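Local structure of shikimate dehydrogenase-like protein HI_0607 (Haemophilus influenzae, 1NPY) at residues A[31-37]-A[247-253]. The protein catalyses the NADP(+)-dependent oxidation of shikimate to 3-dehydroshikimate in vitro, but so weakly that shikimate may not be its biological substrate. Sequence-based numbering, arbitrary orientation.
Sequences LGLNFIY and FELYTHQ
The C-terminal end of helix 235-251 packs against the substrate-binding domain, on edge strand 35-40 and the turn before it, where a Schellman motif at Gly32 ends helix 19-31. Thr251 CG2 lies over one face of the Phe35 ring, a CH-pi contact 4.1 Å from the centroid, and also touches Leu33 CD1. That same CD1 reaches Phe247 CZ at 3.8 Å, while Leu31 CD1 meets the neighbouring CE2; with CG anti to the backbone N (chi1 -176°), the ring of Phe247 swings its far end toward both leucines. Two bonds hold the Thr251 hydroxyl while its methyl faces the strand: OG1 bonds back to Phe247 O at 2.8 Å, from above the carbonyl plane, and accepts from Gln253 N in an ST turn. Beyond the turn, the Gln253 side chain runs alongside Leu31, OE1 3.7 Å from Leu31 CD1, and its amide is tied to Leu31 O through two waters, one donating to OE1, the other accepting from NE2. Tyr250 CE2 comes to the edge of the Tyr37 ring, and a single water links Tyr37 OH with Tyr250 OH, 2.8 Å from each. Apolar packing thus holds the middle, while bridging waters carry the polar links at both ends.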
loop_
_atom_site.group_PDB
_atom_site.type_symbol
_atom_site.label_atom_id
_atom_site.label_comp_id
_atom_site.label_asym_id
_atom_site.label_seq_id
_atom_site.Cartn_x
_atom_site.Cartn_y
_atom_site.Cartn_z
ATOM N N LEU A 31 -5.812 19.584 12.646
ATOM C CA LEU A 31 -6.962 19.028 13.354
ATOM C C LEU A 31 -6.986 19.285 14.865
ATOM O O LEU A 31 -7.930 18.877 15.542
ATOM C CB LEU A 31 -7.074 17.522 13.092
ATOM C CG LEU A 31 -7.625 17.081 11.731
ATOM C CD1 LEU A 31 -7.773 15.565 11.692
ATOM C CD2 LEU A 31 -8.982 17.686 11.468
ATOM N N GLY A 32 -5.987 19.994 15.388
ATOM C CA GLY A 32 -5.916 20.299 16.800
ATOM C C GLY A 32 -5.720 19.082 17.675
ATOM O O GLY A 32 -6.233 19.026 18.788
ATOM N N LEU A 33 -4.962 18.106 17.176
ATOM C CA LEU A 33 -4.656 16.891 17.926
ATOM C C LEU A 33 -3.320 16.937 18.651
ATOM O O LEU A 33 -2.308 17.349 18.083
ATOM C CB LEU A 33 -4.622 15.691 16.997
ATOM C CG LEU A 33 -5.959 15.172 16.501
ATOM C CD1 LEU A 33 -5.902 14.418 15.202
ATOM C CD2 LEU A 33 -6.598 14.271 17.558
ATOM N N ASN A 34 -3.342 16.541 19.918
ATOM C CA ASN A 34 -2.139 16.539 20.742
ATOM C C ASN A 34 -1.333 15.260 20.561
ATOM O O ASN A 34 -1.316 14.367 21.424
ATOM C CB ASN A 34 -2.514 16.687 22.222
ATOM C CG ASN A 34 -1.299 16.969 23.092
ATOM O OD1 ASN A 34 -0.261 17.411 22.593
ATOM N ND2 ASN A 34 -1.439 16.753 24.398
ATOM N N PHE A 35 -0.723 15.203 19.383
ATOM C CA PHE A 35 -0.011 14.049 18.839
ATOM C C PHE A 35 1.228 14.613 18.142
ATOM O O PHE A 35 1.198 15.736 17.618
ATOM C CB PHE A 35 -0.821 13.337 17.760
ATOM C CG PHE A 35 -1.800 12.289 18.239
ATOM C CD1 PHE A 35 -2.942 12.633 18.952
ATOM C CD2 PHE A 35 -1.625 10.958 17.888
ATOM C CE1 PHE A 35 -3.846 11.673 19.353
ATOM C CE2 PHE A 35 -2.515 9.999 18.269
ATOM C CZ PHE A 35 -3.627 10.352 19.021
ATOM N N ILE A 36 2.296 13.818 18.126
ATOM C CA ILE A 36 3.470 14.001 17.272
ATOM C C ILE A 36 3.846 12.688 16.607
ATOM O O ILE A 36 3.516 11.596 17.095
ATOM C CB ILE A 36 4.684 14.526 18.046
ATOM C CG1 ILE A 36 5.026 13.616 19.226
ATOM C CG2 ILE A 36 4.455 15.954 18.458
ATOM C CD1 ILE A 36 6.412 13.843 19.848
ATOM N N TYR A 37 4.490 12.779 15.446
ATOM C CA TYR A 37 4.901 11.609 14.698
ATOM C C TYR A 37 6.410 11.679 14.424
ATOM O O TYR A 37 6.926 12.755 14.109
ATOM C CB TYR A 37 4.214 11.575 13.334
ATOM C CG TYR A 37 4.266 10.248 12.598
ATOM C CD1 TYR A 37 3.179 9.370 12.642
ATOM C CD2 TYR A 37 5.373 9.852 11.846
ATOM C CE1 TYR A 37 3.175 8.172 11.964
ATOM C CE2 TYR A 37 5.368 8.660 11.138
ATOM C CZ TYR A 37 4.254 7.830 11.178
ATOM O OH TYR A 37 4.178 6.645 10.489
ATOM N N PHE A 247 -3.780 7.023 10.038
ATOM C CA PHE A 247 -4.068 8.217 10.826
ATOM C C PHE A 247 -5.388 8.061 11.569
ATOM O O PHE A 247 -5.505 8.379 12.773
ATOM C CB PHE A 247 -4.094 9.429 9.907
ATOM C CG PHE A 247 -4.285 10.718 10.623
ATOM C CD1 PHE A 247 -3.194 11.542 10.872
ATOM C CD2 PHE A 247 -5.548 11.157 11.009
ATOM C CE1 PHE A 247 -3.337 12.736 11.527
ATOM C CE2 PHE A 247 -5.681 12.373 11.685
ATOM C CZ PHE A 247 -4.602 13.175 11.904
ATOM N N GLU A 248 -6.373 7.522 10.855
ATOM C CA GLU A 248 -7.706 7.325 11.416
ATOM C C GLU A 248 -7.682 6.248 12.506
ATOM O O GLU A 248 -8.325 6.377 13.544
ATOM C CB GLU A 248 -8.733 6.970 10.338
ATOM C CG GLU A 248 -10.161 6.958 10.870
ATOM C CD GLU A 248 -11.167 6.622 9.782
ATOM O OE1 GLU A 248 -12.331 6.245 10.065
ATOM O OE2 GLU A 248 -10.778 6.757 8.605
ATOM N N LEU A 249 -6.899 5.200 12.314
ATOM C CA LEU A 249 -6.762 4.191 13.354
ATOM C C LEU A 249 -6.161 4.780 14.635
ATOM O O LEU A 249 -6.565 4.449 15.748
ATOM C CB LEU A 249 -5.939 3.022 12.846
ATOM C CG LEU A 249 -6.696 2.071 11.928
ATOM C CD1 LEU A 249 -5.748 1.168 11.159
ATOM C CD2 LEU A 249 -7.716 1.215 12.661
ATOM N N TYR A 250 -5.156 5.625 14.477
ATOM C CA TYR A 250 -4.453 6.127 15.662
ATOM C C TYR A 250 -5.261 7.192 16.411
ATOM O O TYR A 250 -5.220 7.220 17.638
ATOM C CB TYR A 250 -3.106 6.741 15.316
ATOM C CG TYR A 250 -2.130 5.888 14.519
ATOM C CD1 TYR A 250 -2.127 4.504 14.572
ATOM C CD2 TYR A 250 -1.185 6.500 13.722
ATOM C CE1 TYR A 250 -1.228 3.765 13.808
ATOM C CE2 TYR A 250 -0.292 5.779 12.941
ATOM C CZ TYR A 250 -0.304 4.403 13.023
ATOM O OH TYR A 250 0.574 3.697 12.240
ATOM N N THR A 251 -5.924 8.092 15.681
ATOM C CA THR A 251 -6.506 9.304 16.272
ATOM C C THR A 251 -8.033 9.272 16.431
ATOM O O THR A 251 -8.610 10.162 17.053
ATOM C CB THR A 251 -6.267 10.520 15.404
ATOM O OG1 THR A 251 -6.951 10.330 14.153
ATOM C CG2 THR A 251 -4.788 10.718 15.082
ATOM N N HIS A 252 -8.663 8.340 15.737
ATOM C CA HIS A 252 -10.122 8.253 15.607
ATOM C C HIS A 252 -10.773 9.407 14.857
ATOM O O HIS A 252 -11.972 9.665 14.990
ATOM C CB HIS A 252 -10.802 8.075 16.965
ATOM C CG HIS A 252 -10.434 6.783 17.619
ATOM N ND1 HIS A 252 -9.916 6.714 18.892
ATOM C CD2 HIS A 252 -10.411 5.525 17.125
ATOM C CE1 HIS A 252 -9.658 5.453 19.179
ATOM N NE2 HIS A 252 -9.942 4.711 18.124
ATOM N N GLN A 253 -9.997 10.087 14.027
ATOM C CA GLN A 253 -10.475 11.106 13.100
ATOM C C GLN A 253 -9.986 10.839 11.676
ATOM O O GLN A 253 -8.786 10.656 11.442
ATOM C CB GLN A 253 -10.004 12.498 13.516
ATOM C CG GLN A 253 -10.711 13.033 14.761
ATOM C CD GLN A 253 -10.350 14.470 15.109
ATOM O OE1 GLN A 253 -10.398 15.342 14.232
ATOM N NE2 GLN A 253 -10.099 14.739 16.392
HETATM O O HOH W 1 -10.401 18.051 14.536
HETATM O O HOH W 2 -9.061 17.407 17.761
HETATM O O HOH W 3 1.627 5.564 10.365
#